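Local coordinates for inositol monophosphatase family protein (Staphylococcus aureus, PDB 5I3S), which probably hydrolyses phosphate monoesters of inositol or related sugars, as metal-dependent phosphatases of the inositol monophosphatase family do, at residues 96-102 and 114-119; 60-65 and 78-84; 37-42 and 85-91; 206-210 and 231-236. All blocks are in the same frame, centred on the assembly; numbering follows the deposited sequence.

Contact 1: residues 96-102 and 114-119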
loop_
_atom_site.group_PDB
_atom_site.type_symbol
_atom_site.label_atom_id
_atom_site.label_comp_id
_atom_site.label_asym_id
_atom_site.label_seq_id
_atom_site.Cartn_x
_atom_site.Cartn_y
_atom_site.Cartn_z
ATOM N N GLU A 96 3.921 -3.191 11.194
ATOM C CA GLU A 96 4.528 -2.029 10.576
ATOM C C GLU A 96 3.450 -1.345 9.747
ATOM O O GLU A 96 2.302 -1.799 9.743
ATOM C CB GLU A 96 5.760 -2.393 9.687
ATOM C CG GLU A 96 5.433 -3.237 8.471
ATOM C CD GLU A 96 6.628 -3.603 7.579
ATOM O OE1 GLU A 96 6.363 -4.230 6.521
ATOM O OE2 GLU A 96 7.790 -3.296 7.909
ATOM N N ASN A 97 3.815 -0.232 9.102
ATOM C CA ASN A 97 2.903 0.602 8.327
ATOM C C ASN A 97 1.821 1.258 9.137
ATOM O O ASN A 97 0.675 1.375 8.680
ATOM C CB ASN A 97 2.339 -0.200 7.118
ATOM C CG ASN A 97 3.458 -0.747 6.260
ATOM O OD1 ASN A 97 4.477 -0.073 6.049
ATOM N ND2 ASN A 97 3.312 -1.948 5.814
ATOM N N PHE A 98 2.221 1.728 10.329
ATOM C CA PHE A 98 1.339 2.440 11.226
ATOM C C PHE A 98 2.089 3.614 11.802
ATOM O O PHE A 98 3.297 3.553 11.963
ATOM C CB PHE A 98 0.875 1.554 12.386
ATOM C CG PHE A 98 2.006 0.997 13.225
ATOM C CD1 PHE A 98 2.543 1.730 14.295
ATOM C CD2 PHE A 98 2.516 -0.239 12.953
ATOM C CE1 PHE A 98 3.575 1.224 15.074
ATOM C CE2 PHE A 98 3.548 -0.767 13.728
ATOM C CZ PHE A 98 4.081 -0.036 14.784
ATOM N N ALA A 99 1.372 4.675 12.132
ATOM C CA ALA A 99 2.036 5.893 12.610
ATOM C C ALA A 99 1.466 6.395 13.941
ATOM O O ALA A 99 0.317 6.167 14.220
ATOM C CB ALA A 99 1.939 6.988 11.555
ATOM N N ILE A 100 2.282 7.061 14.739
ATOM C CA ILE A 100 1.736 7.970 15.731
ATOM C C ILE A 100 1.597 9.328 15.017
ATOM O O ILE A 100 2.475 9.698 14.208
ATOM C CB ILE A 100 2.642 8.159 16.954
ATOM C CG1 ILE A 100 3.144 6.832 17.522
ATOM C CG2 ILE A 100 1.904 8.971 18.028
ATOM C CD1 ILE A 100 4.384 6.974 18.391
ATOM N N SER A 101 0.479 10.015 15.279
ATOM C CA SER A 101 0.149 11.300 14.676
ATOM C C SER A 101 -0.210 12.345 15.730
ATOM O O SER A 101 -1.058 12.117 16.556
ATOM C CB SER A 101 -1.067 11.145 13.753
ATOM O OG SER A 101 -1.380 12.353 13.041
ATOM N N ILE A 102 0.380 13.527 15.642
ATOM C CA ILE A 102 0.168 14.589 16.633
ATOM C C ILE A 102 -0.014 15.850 15.860
ATOM O O ILE A 102 0.844 16.210 15.072
ATOM C CB ILE A 102 1.380 14.755 17.597
ATOM C CG1 ILE A 102 1.364 13.640 18.649
ATOM C CG2 ILE A 102 1.390 16.103 18.286
ATOM C CD1 ILE A 102 2.579 13.588 19.547
ATOM N N PHE A 114 2.884 16.251 13.060
ATOM C CA PHE A 114 3.838 15.150 13.155
ATOM C C PHE A 114 3.187 13.825 12.795
ATOM O O PHE A 114 2.183 13.503 13.395
ATOM C CB PHE A 114 4.416 15.028 14.585
ATOM C CG PHE A 114 5.024 16.309 15.128
ATOM C CD1 PHE A 114 6.370 16.579 14.977
ATOM C CD2 PHE A 114 4.233 17.242 15.815
ATOM C CE1 PHE A 114 6.929 17.754 15.486
ATOM C CE2 PHE A 114 4.777 18.421 16.325
ATOM C CZ PHE A 114 6.130 18.672 16.165
ATOM N N VAL A 115 3.743 13.078 11.826
ATOM C CA VAL A 115 3.371 11.667 11.631
ATOM C C VAL A 115 4.635 10.788 11.600
ATOM O O VAL A 115 5.518 10.967 10.763
ATOM C CB VAL A 115 2.305 11.376 10.510
ATOM C CG1 VAL A 115 1.618 12.611 9.970
ATOM C CG2 VAL A 115 2.793 10.576 9.379
ATOM N N TYR A 116 4.736 9.903 12.593
ATOM C CA TYR A 116 5.960 9.149 12.855
ATOM C C TYR A 116 5.759 7.741 12.439
ATOM O O TYR A 116 4.946 7.049 13.046
ATOM C CB TYR A 116 6.356 9.197 14.338
ATOM C CG TYR A 116 7.688 8.527 14.681
ATOM C CD1 TYR A 116 8.772 8.551 13.788
ATOM C CD2 TYR A 116 7.894 7.917 15.919
ATOM C CE1 TYR A 116 9.999 7.955 14.111
ATOM C CE2 TYR A 116 9.111 7.329 16.229
ATOM C CZ TYR A 116 10.158 7.351 15.311
ATOM O OH TYR A 116 11.351 6.757 15.595
ATOM N N ASP A 117 6.448 7.327 11.378
ATOM C CA ASP A 117 6.345 5.955 10.872
ATOM C C ASP A 117 7.297 5.167 11.774
ATOM O O ASP A 117 8.497 5.150 11.569
ATOM C CB ASP A 117 6.713 5.854 9.365
ATOM C CG ASP A 117 6.607 4.441 8.804
ATOM O OD1 ASP A 117 6.713 3.445 9.589
ATOM O OD2 ASP A 117 6.439 4.308 7.571
ATOM N N VAL A 118 6.731 4.584 12.804
ATOM C CA VAL A 118 7.498 4.024 13.890
ATOM C C VAL A 118 8.475 2.934 13.400
ATOM O O VAL A 118 9.633 2.960 13.794
ATOM C CB VAL A 118 6.577 3.420 14.975
ATOM C CG1 VAL A 118 7.390 2.678 16.017
ATOM C CG2 VAL A 118 5.736 4.522 15.622
ATOM N N MET A 119 8.012 2.013 12.546
ATOM C CA MET A 119 8.833 0.903 12.164
ATOM C C MET A 119 9.890 1.225 11.125
ATOM O O MET A 119 10.871 0.490 11.033
ATOM C CB MET A 119 8.014 -0.335 11.794
ATOM C CG MET A 119 7.134 -0.862 12.921
ATOM S SD MET A 119 7.759 -1.077 14.610
ATOM C CE MET A 119 8.799 -2.494 14.262
HETATM O O HOH W 1 6.494 0.867 8.657
HETATM O O HOH W 2 5.410 2.726 5.994
HETATM O O HOH W 3 5.445 1.734 11.398
#

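Contact 2: residues 60-65 and 78-84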
loop_
_atom_site.group_PDB
_atom_site.type_symbol
_atom_site.label_atom_id
_atom_site.label_comp_id
_atom_site.label_asym_id
_atom_site.label_seq_id
_atom_site.Cartn_x
_atom_site.Cartn_y
_atom_site.Cartn_z
ATOM N N HIS A 60 -2.420 22.785 28.823
ATOM C CA HIS A 60 -2.723 22.302 27.469
ATOM C C HIS A 60 -3.818 21.244 27.496
ATOM O O HIS A 60 -3.993 20.518 28.480
ATOM C CB HIS A 60 -1.460 21.783 26.785
ATOM C CG HIS A 60 -0.510 22.869 26.426
ATOM N ND1 HIS A 60 0.541 22.679 25.560
ATOM C CD2 HIS A 60 -0.480 24.175 26.777
ATOM C CE1 HIS A 60 1.200 23.814 25.408
ATOM N NE2 HIS A 60 0.594 24.741 26.131
ATOM N N GLN A 61 -4.595 21.234 26.420
ATOM C CA GLN A 61 -5.661 20.275 26.241
ATOM C C GLN A 61 -5.181 19.203 25.248
ATOM O O GLN A 61 -4.405 19.492 24.328
ATOM C CB GLN A 61 -6.901 20.980 25.693
ATOM C CG GLN A 61 -7.233 22.348 26.298
ATOM C CD GLN A 61 -8.721 22.644 26.178
ATOM O OE1 GLN A 61 -9.547 22.026 26.873
ATOM N NE2 GLN A 61 -9.080 23.579 25.294
ATOM N N VAL A 62 -5.663 17.985 25.449
ATOM C CA VAL A 62 -5.316 16.816 24.641
ATOM C C VAL A 62 -6.609 16.203 24.069
ATOM O O VAL A 62 -7.434 15.660 24.824
ATOM C CB VAL A 62 -4.554 15.774 25.490
ATOM C CG1 VAL A 62 -4.350 14.446 24.734
ATOM C CG2 VAL A 62 -3.213 16.351 25.907
ATOM N N LEU A 63 -6.794 16.315 22.751
ATOM C CA LEU A 63 -7.889 15.617 22.055
ATOM C C LEU A 63 -7.368 14.306 21.506
ATOM O O LEU A 63 -6.602 14.280 20.551
ATOM C CB LEU A 63 -8.451 16.466 20.938
ATOM C CG LEU A 63 -9.528 15.850 20.053
ATOM C CD1 LEU A 63 -10.768 15.547 20.872
ATOM C CD2 LEU A 63 -9.891 16.751 18.879
ATOM N N GLY A 64 -7.778 13.204 22.115
ATOM C CA GLY A 64 -7.184 11.914 21.804
ATOM C C GLY A 64 -8.106 10.761 21.411
ATOM O O GLY A 64 -9.289 10.705 21.804
ATOM N N GLU A 65 -7.508 9.824 20.659
ATOM C CA GLU A 65 -8.201 8.687 20.087
ATOM C C GLU A 65 -8.655 7.797 21.217
ATOM O O GLU A 65 -9.817 7.402 21.251
ATOM C CB GLU A 65 -7.295 7.940 19.083
ATOM C CG GLU A 65 -7.829 6.597 18.527
ATOM C CD GLU A 65 -7.695 5.407 19.504
ATOM O OE1 GLU A 65 -6.776 5.380 20.348
ATOM O OE2 GLU A 65 -8.532 4.479 19.450
ATOM N N THR A 78 -4.430 25.864 23.785
ATOM C CA THR A 78 -3.505 24.994 23.043
ATOM C C THR A 78 -4.032 23.559 23.114
ATOM O O THR A 78 -4.388 23.091 24.197
ATOM C CB THR A 78 -2.012 25.117 23.496
ATOM O OG1 THR A 78 -1.586 26.492 23.416
ATOM C CG2 THR A 78 -1.088 24.266 22.561
ATOM N N VAL A 79 -4.097 22.899 21.946
ATOM C CA VAL A 79 -4.704 21.588 21.824
ATOM C C VAL A 79 -3.839 20.590 21.050
ATOM O O VAL A 79 -3.489 20.844 19.908
ATOM C CB VAL A 79 -6.093 21.697 21.183
ATOM C CG1 VAL A 79 -6.731 20.329 21.045
ATOM C CG2 VAL A 79 -6.958 22.594 22.057
ATOM N N TRP A 80 -3.534 19.458 21.709
ATOM C CA TRP A 80 -2.757 18.357 21.142
ATOM C C TRP A 80 -3.766 17.356 20.638
ATOM O O TRP A 80 -4.546 16.829 21.444
ATOM C CB TRP A 80 -1.858 17.692 22.211
ATOM C CG TRP A 80 -0.655 18.549 22.623
ATOM C CD1 TRP A 80 -0.690 19.789 23.143
ATOM C CD2 TRP A 80 0.740 18.212 22.511
ATOM N NE1 TRP A 80 0.574 20.243 23.397
ATOM C CE2 TRP A 80 1.472 19.298 23.017
ATOM C CE3 TRP A 80 1.435 17.080 22.063
ATOM C CZ2 TRP A 80 2.862 19.303 23.082
ATOM C CZ3 TRP A 80 2.816 17.088 22.116
ATOM C CH2 TRP A 80 3.517 18.193 22.610
ATOM N N VAL A 81 -3.777 17.077 19.338
ATOM C CA VAL A 81 -4.710 16.037 18.859
ATOM C C VAL A 81 -3.941 14.785 18.426
ATOM O O VAL A 81 -3.204 14.819 17.439
ATOM C CB VAL A 81 -5.821 16.581 17.896
ATOM C CG1 VAL A 81 -5.329 17.700 17.036
ATOM C CG2 VAL A 81 -6.490 15.506 17.079
ATOM N N VAL A 82 -4.086 13.704 19.196
ATOM C CA VAL A 82 -3.173 12.586 19.050
ATOM C C VAL A 82 -3.860 11.282 18.685
ATOM O O VAL A 82 -4.868 10.924 19.301
ATOM C CB VAL A 82 -2.136 12.454 20.240
ATOM C CG1 VAL A 82 -2.323 13.469 21.335
ATOM C CG2 VAL A 82 -1.951 11.039 20.786
ATOM N N ASP A 83 -3.300 10.583 17.682
ATOM C CA ASP A 83 -3.593 9.151 17.477
ATOM C C ASP A 83 -2.335 8.348 17.853
ATOM O O ASP A 83 -1.321 8.356 17.115
ATOM C CB ASP A 83 -4.054 8.825 16.041
ATOM C CG ASP A 83 -4.734 7.426 15.940
ATOM O OD1 ASP A 83 -4.641 6.641 16.893
ATOM O OD2 ASP A 83 -5.322 7.087 14.890
ATOM N N PRO A 84 -2.368 7.704 19.017
ATOM C CA PRO A 84 -1.266 6.824 19.440
ATOM C C PRO A 84 -0.884 5.800 18.376
ATOM O O PRO A 84 0.295 5.681 18.124
ATOM C CB PRO A 84 -1.799 6.168 20.732
ATOM C CG PRO A 84 -3.261 6.457 20.708
ATOM C CD PRO A 84 -3.369 7.810 20.090
#

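Contact 3: residues 37-42 and 85-91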
loop_
_atom_site.group_PDB
_atom_site.type_symbol
_atom_site.label_atom_id
_atom_site.label_comp_id
_atom_site.label_asym_id
_atom_site.label_seq_id
_atom_site.Cartn_x
_atom_site.Cartn_y
_atom_site.Cartn_z
ATOM N N LEU A 37 -2.791 -7.054 22.135
ATOM C CA LEU A 37 -1.576 -6.237 22.215
ATOM C C LEU A 37 -1.781 -4.783 21.738
ATOM O O LEU A 37 -1.262 -3.829 22.355
ATOM C CB LEU A 37 -0.445 -6.889 21.421
ATOM C CG LEU A 37 0.894 -6.147 21.400
ATOM C CD1 LEU A 37 1.563 -6.017 22.790
ATOM C CD2 LEU A 37 1.800 -6.868 20.415
ATOM N N VAL A 38 -2.564 -4.614 20.676
ATOM C CA VAL A 38 -2.776 -3.294 20.081
ATOM C C VAL A 38 -3.580 -2.340 20.969
ATOM O O VAL A 38 -3.198 -1.168 21.104
ATOM C CB VAL A 38 -3.349 -3.389 18.640
ATOM C CG1 VAL A 38 -4.811 -3.883 18.606
ATOM C CG2 VAL A 38 -3.186 -2.057 17.921
ATOM N N THR A 39 -4.668 -2.836 21.574
ATOM C CA THR A 39 -5.389 -2.112 22.622
ATOM C C THR A 39 -4.428 -1.709 23.730
ATOM O O THR A 39 -4.399 -0.544 24.114
ATOM C CB THR A 39 -6.508 -2.952 23.262
ATOM O OG1 THR A 39 -7.138 -3.732 22.250
ATOM C CG2 THR A 39 -7.553 -2.050 23.929
ATOM N N ASN A 40 -3.612 -2.662 24.197
ATOM C CA ASN A 40 -2.692 -2.393 25.305
ATOM C C ASN A 40 -1.625 -1.359 24.944
ATOM O O ASN A 40 -1.425 -0.404 25.715
ATOM C CB ASN A 40 -2.074 -3.682 25.874
ATOM C CG ASN A 40 -2.978 -4.370 26.908
ATOM O OD1 ASN A 40 -4.204 -4.189 26.921
ATOM N ND2 ASN A 40 -2.364 -5.180 27.780
ATOM N N VAL A 41 -0.976 -1.535 23.785
ATOM C CA VAL A 41 0.014 -0.531 23.278
ATOM C C VAL A 41 -0.616 0.838 22.987
ATOM O O VAL A 41 0.016 1.875 23.249
ATOM C CB VAL A 41 0.821 -1.049 22.062
ATOM C CG1 VAL A 41 1.742 0.028 21.468
ATOM C CG2 VAL A 41 1.676 -2.211 22.485
ATOM N N ASP A 42 -1.858 0.841 22.513
ATOM C CA ASP A 42 -2.595 2.061 22.223
ATOM C C ASP A 42 -2.777 2.893 23.519
ATOM O O ASP A 42 -2.485 4.114 23.555
ATOM C CB ASP A 42 -3.971 1.731 21.552
ATOM C CG ASP A 42 -4.240 2.550 20.300
ATOM O OD1 ASP A 42 -4.090 3.767 20.358
ATOM O OD2 ASP A 42 -4.623 2.004 19.250
ATOM N N ILE A 85 -1.854 5.127 17.733
ATOM C CA ILE A 85 -1.594 4.188 16.633
ATOM C C ILE A 85 -2.616 4.370 15.512
ATOM O O ILE A 85 -3.743 3.914 15.626
ATOM C CB ILE A 85 -1.616 2.725 17.103
ATOM C CG1 ILE A 85 -0.552 2.458 18.199
ATOM C CG2 ILE A 85 -1.392 1.755 15.940
ATOM C CD1 ILE A 85 -0.838 1.198 19.042
ATOM N N ASP A 86 -2.226 5.066 14.444
ATOM C CA ASP A 86 -3.011 5.146 13.254
ATOM C C ASP A 86 -2.615 4.054 12.247
ATOM O O ASP A 86 -1.476 4.043 11.760
ATOM C CB ASP A 86 -2.867 6.524 12.570
ATOM C CG ASP A 86 -3.941 6.731 11.475
ATOM O OD1 ASP A 86 -5.038 6.151 11.586
ATOM O OD2 ASP A 86 -3.689 7.423 10.489
ATOM N N GLY A 87 -3.581 3.210 11.892
ATOM C CA GLY A 87 -3.335 1.981 11.217
ATOM C C GLY A 87 -3.271 0.782 12.159
ATOM O O GLY A 87 -2.357 -0.059 12.053
ATOM N N THR A 88 -4.256 0.657 13.044
ATOM C CA THR A 88 -4.211 -0.439 14.009
ATOM C C THR A 88 -4.247 -1.825 13.330
ATOM O O THR A 88 -3.562 -2.754 13.772
ATOM C CB THR A 88 -5.328 -0.338 15.093
ATOM O OG1 THR A 88 -6.574 -0.159 14.453
ATOM C CG2 THR A 88 -5.160 0.872 15.988
ATOM N N LEU A 89 -5.039 -1.990 12.282
ATOM C CA LEU A 89 -4.983 -3.226 11.551
ATOM C C LEU A 89 -3.625 -3.495 10.928
ATOM O O LEU A 89 -3.176 -4.654 10.921
ATOM C CB LEU A 89 -6.048 -3.315 10.443
ATOM C CG LEU A 89 -7.489 -3.629 10.845
ATOM C CD1 LEU A 89 -8.407 -3.678 9.621
ATOM C CD2 LEU A 89 -7.555 -4.922 11.654
ATOM N N ASN A 90 -2.975 -2.476 10.355
ATOM C CA ASN A 90 -1.577 -2.662 9.898
ATOM C C ASN A 90 -0.692 -3.182 11.070
ATOM O O ASN A 90 -0.000 -4.165 10.937
ATOM C CB ASN A 90 -1.007 -1.385 9.219
ATOM C CG ASN A 90 -1.632 -1.115 7.833
ATOM O OD1 ASN A 90 -2.385 -1.921 7.299
ATOM N ND2 ASN A 90 -1.313 0.019 7.263
ATOM N N PHE A 91 -0.750 -2.517 12.211
ATOM C CA PHE A 91 -0.081 -2.963 13.383
ATOM C C PHE A 91 -0.413 -4.437 13.733
ATOM O O PHE A 91 0.507 -5.249 13.946
ATOM C CB PHE A 91 -0.413 -2.026 14.545
ATOM C CG PHE A 91 0.226 -2.407 15.848
ATOM C CD1 PHE A 91 1.231 -1.631 16.375
ATOM C CD2 PHE A 91 -0.202 -3.548 16.562
ATOM C CE1 PHE A 91 1.808 -1.959 17.595
ATOM C CE2 PHE A 91 0.369 -3.882 17.782
ATOM C CZ PHE A 91 1.372 -3.079 18.302
#

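Contact 4: residues 206-210 and 231-236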
loop_
_atom_site.group_PDB
_atom_site.type_symbol
_atom_site.label_atom_id
_atom_site.label_comp_id
_atom_site.label_asym_id
_atom_site.label_seq_id
_atom_site.Cartn_x
_atom_site.Cartn_y
_atom_site.Cartn_z
ATOM N N PRO A 206 -10.612 13.519 13.728
ATOM C CA PRO A 206 -9.663 14.618 13.704
ATOM C C PRO A 206 -8.215 14.195 13.968
ATOM O O PRO A 206 -7.277 14.756 13.359
ATOM C CB PRO A 206 -10.135 15.551 14.812
ATOM C CG PRO A 206 -11.424 15.026 15.350
ATOM C CD PRO A 206 -11.761 13.765 14.625
ATOM N N TRP A 207 -8.056 13.226 14.862
ATOM C CA TRP A 207 -6.741 12.686 15.214
ATOM C C TRP A 207 -6.083 11.852 14.092
ATOM O O TRP A 207 -4.883 11.615 14.148
ATOM C CB TRP A 207 -6.792 11.858 16.515
ATOM C CG TRP A 207 -7.843 10.800 16.583
ATOM C CD1 TRP A 207 -7.795 9.571 16.025
ATOM C CD2 TRP A 207 -9.110 10.878 17.267
ATOM N NE1 TRP A 207 -8.959 8.869 16.307
ATOM C CE2 TRP A 207 -9.773 9.652 17.071
ATOM C CE3 TRP A 207 -9.744 11.871 18.017
ATOM C CZ2 TRP A 207 -11.045 9.385 17.611
ATOM C CZ3 TRP A 207 -11.003 11.606 18.553
ATOM C CH2 TRP A 207 -11.632 10.374 18.352
ATOM N N ASP A 208 -6.842 11.455 13.078
ATOM C CA ASP A 208 -6.228 10.836 11.900
ATOM C C ASP A 208 -5.732 11.847 10.824
ATOM O O ASP A 208 -4.822 11.534 10.067
ATOM C CB ASP A 208 -7.163 9.824 11.279
ATOM C CG ASP A 208 -7.528 8.674 12.233
ATOM O OD1 ASP A 208 -8.740 8.390 12.301
ATOM O OD2 ASP A 208 -6.659 8.126 12.936
ATOM N N PHE A 209 -6.285 13.047 10.773
ATOM C CA PHE A 209 -5.816 13.996 9.797
ATOM C C PHE A 209 -5.079 15.190 10.308
ATOM O O PHE A 209 -4.391 15.838 9.517
ATOM C CB PHE A 209 -6.930 14.444 8.858
ATOM C CG PHE A 209 -8.111 15.049 9.539
ATOM C CD1 PHE A 209 -8.068 16.345 10.010
ATOM C CD2 PHE A 209 -9.289 14.312 9.674
ATOM C CE1 PHE A 209 -9.178 16.914 10.584
ATOM C CE2 PHE A 209 -10.401 14.861 10.271
ATOM C CZ PHE A 209 -10.345 16.179 10.707
ATOM N N ALA A 210 -5.181 15.485 11.597
ATOM C CA ALA A 210 -4.610 16.735 12.125
ATOM C C ALA A 210 -3.131 16.914 11.847
ATOM O O ALA A 210 -2.735 17.947 11.346
ATOM C CB ALA A 210 -4.886 16.865 13.607
ATOM N N LEU A 231 -11.520 21.384 6.385
ATOM C CA LEU A 231 -11.368 20.469 7.515
ATOM C C LEU A 231 -10.983 21.224 8.733
ATOM O O LEU A 231 -10.202 22.140 8.671
ATOM C CB LEU A 231 -10.278 19.426 7.266
ATOM C CG LEU A 231 -10.548 18.562 6.055
ATOM C CD1 LEU A 231 -9.365 17.655 5.783
ATOM C CD2 LEU A 231 -11.824 17.769 6.240
ATOM N N THR A 232 -11.525 20.815 9.860
ATOM C CA THR A 232 -11.221 21.433 11.122
ATOM C C THR A 232 -11.131 20.295 12.106
ATOM O O THR A 232 -11.573 19.181 11.810
ATOM C CB THR A 232 -12.315 22.443 11.580
ATOM O OG1 THR A 232 -13.563 21.769 11.786
ATOM C CG2 THR A 232 -12.519 23.550 10.540
ATOM N N ILE A 233 -10.592 20.583 13.288
ATOM C CA ILE A 233 -10.433 19.571 14.334
ATOM C C ILE A 233 -11.625 19.498 15.286
ATOM O O ILE A 233 -11.588 18.771 16.263
ATOM C CB ILE A 233 -9.083 19.710 15.081
ATOM C CG1 ILE A 233 -8.926 21.109 15.699
ATOM C CG2 ILE A 233 -7.954 19.431 14.103
ATOM C CD1 ILE A 233 -7.994 21.090 16.895
ATOM N N SER A 234 -12.713 20.185 14.958
ATOM C CA SER A 234 -13.883 20.220 15.822
ATOM C C SER A 234 -14.754 18.991 15.635
ATOM O O SER A 234 -15.586 18.699 16.487
ATOM C CB SER A 234 -14.701 21.507 15.542
ATOM O OG SER A 234 -15.097 21.560 14.167
ATOM N N GLY A 235 -14.632 18.309 14.506
ATOM C CA GLY A 235 -15.335 17.057 14.321
ATOM C C GLY A 235 -14.805 16.084 13.263
ATOM O O GLY A 235 -13.979 16.429 12.422
ATOM N N PRO A 236 -15.288 14.838 13.303
ATOM C CA PRO A 236 -14.961 13.936 12.201
ATOM C C PRO A 236 -15.474 14.495 10.854
ATOM O O PRO A 236 -16.365 15.349 10.852
ATOM C CB PRO A 236 -15.713 12.648 12.567
ATOM C CG PRO A 236 -16.863 13.118 13.456
ATOM C CD PRO A 236 -16.254 14.238 14.253
#

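Contact 1: residues 96-102 and 114-119
I100 and I102 exchange paired backbone hydrogen bonds with Y116 and F114. The bond from Y116 N to I100 O is short and nearly straight (2.8 Å, 173° at the hydrogen), whereas the one from I100 N to Y116 O stretches to 3.2 Å and meets its carbonyl tilted from the plane. The two bonds of the outer pair, I102 N to F114 O and F114 N to I102 O, each measure 2.9 Å. Between them S101 and V115 form a non-hydrogen-bonded pair, where their CA hydrogens point at F114 O and I100 O. These are the arms of the β hairpin 99-106/109-117, inside the mixed sheet of a sugar phosphatase fold. I100 and F114 lie on the face packed against helix 2-24, A99 and V115 on the face met by helix 184-193. Among apolar contacts, I102 CG2 touches F114 CD2 at 3.9 Å, and V118 CG2 approaches I100 CD1 equally closely. F98 has CG wedged between backbone N and carbonyl carbon (chi1 59°), which swings the ring back to V118 and M119 although its CB points away. V118 CB lies 3.7 Å from F98 CE1. M119, bent at chi2 and chi3, brings its CG obliquely up to F98 CZ and CE2 and its SD 5.0 Å from the F98 centroid, a Met-aromatic contact. Beyond the paired residues, water links the segments: one molecule, above the centre of the F98 ring, accepts from M119 N at 2.8 Å and lies near F98 O and D117 OD1. A second joins N97 N to D117 OD1.

Contact 2: residues 60-65 and 78-84
With CG set beside the backbone N in both residues (chi1 -71° in H60, -73° in W80), the imidazole and indole meet rim to rim, neither over the other's face. W80 NE1 donates to H60 ND1 across 3.3 Å, a long bond tilted out of both ring planes. T78 lies alongside H60, and its CB sits 3.7 Å above the centre of the imidazole as a CH-π contact; the H60 ring also stacks on Y57. Five backbone bonds follow in parallel register, Q61 and L63 each giving and accepting one. Q61 N binds T78 O at 2.9 Å, W80 N binds Q61 O, L63 N binds W80 O at 2.7 Å, V82 N binds L63 O, and E65 N reaches V82 O at 3.2 Å. The pair thus adds strand 61-64 as an outermost strand, within this chain, of the mixed sheet. Its neighbour ends in D83, the first residue of the family's DPIDGT signature; beside it E65 CG lies 3.6 Å from D83 OD1, and the bend at chi2 brings E65 OE1 to 4.3 Å from that oxygen. Such closely set carboxylates are consistent with the divalent-cation site that relatives build from these motifs. V62 and W80 both touch I53 of helix 37-56, and W80 also helix 2-24, while V81, on the other side with L63 and V79, meets helix 206-218. The L63 and V81 side chains lie side by side, pointing the same way, their CB atoms 4.0 Å apart.

Contact 3: residues 37-42 and 85-91
L37 opens the contact lightly, its CD2 4.2 Å from F91 CE2 near the start of helix 37-56. V38 goes deeper: its side chain and F91 slide past each other in opposite directions, bringing V38 CG2 to 3.6 Å from F91 CD2. The phenyl gets there because its CG lies opposite the backbone N (chi1 179°), carrying the ring out from helix 88-94 toward helix 37-56. The same V38 methyl also touches T88 CB at 3.9 Å. One turn on, V41 crosses I85 at about a right angle, with CG1 3.7 Å from I85 CD1, and its CG2 lies obliquely near F91 CZ. D42 closes the row. I85 CD1 is tucked 3.6 Å from D42 N, an atom already bonded to V38 O within its helix, while D42 OD2 meets T88 CG2 at 3.5 Å. The partner segment begins with the last four residues, IDGT, of the DPIDGT signature, in which strand 85-86 turns through the N-cap G87 into the helix. No hydrogen bond joins the segments: this is methyl and ring packing between the signature turn and helix 37-56. Across the two segments the D42 carboxylate meets mainly carbon, with E65 and E66 close to its OD1. An acidic cluster of this kind would probably attract cations, consistent with a metal site as in relatives.

Contact 4: residues 206-210 and 231-236
P206 and I233 bring their CA atoms to 5.1 Å, where the weakly bonded first turn of helix 206-218 meets an irregular loop and no hydrogen bond crosses. Within the turn, P206 O accepts from both A210 N and F209 N. The pyrrolidine lies mainly against the loop backbone: P206 CB is 3.8 Å from I233 O, and P206 CD is 3.9 Å from P236 N. A chi1 of 57° folds the F209 ring back over its own turn, so P206 CA stands over one face, toward the rim. The far edge of the ring reaches the loop. T232 O lies in the ring plane, 3.4 Å from F209 CZ, and G235 O is 4.0 Å from F209 CZ, also at the edge; the partly positive ring hydrogens probably make this mildly attractive for the two carbonyl oxygens. L231 CB reaches F209 CE1 obliquely at 4.3 Å. Beside it A210 CB meets I233 CG2 at 4.0 Å, closing the apolar seam. The loop also holds itself, T232 OG1 and S234 OG being hydrogen-bonded at 2.8 Å on the exposed side. Behind this turn, W207 packs on E65, V81 and D83, and the D208 carboxylate comes close to those of D83 and D86. The sequence WDFAG, starting at W207, matches the WDxAG signature of inositol monophosphatases; the loop thus packs on the turn carrying this motif, whose aspartate in relatives is a metal ligand, and D208 probably corresponds to it.

How the contacts relate
From the N terminus, contact 3 opens first and closes a long loop between the start of helix 37-56 and the turn 85-91. Contact 2 is nested inside that loop, pairing 60-65 with the strand that runs directly into the turn. Contact 1 follows in series as a hairpin, its first strand neighbouring 78-83 in the same sheet through S101 and D83, and pairing with the turn through A99 and D86. Contact 4 closes last, fastening helix 206-218 to the loop before strand 237-242; none cross. D42, E65, D83, D86 and D208, drawn from contacts 2, 3 and 4, form an acidic cluster where these parts converge.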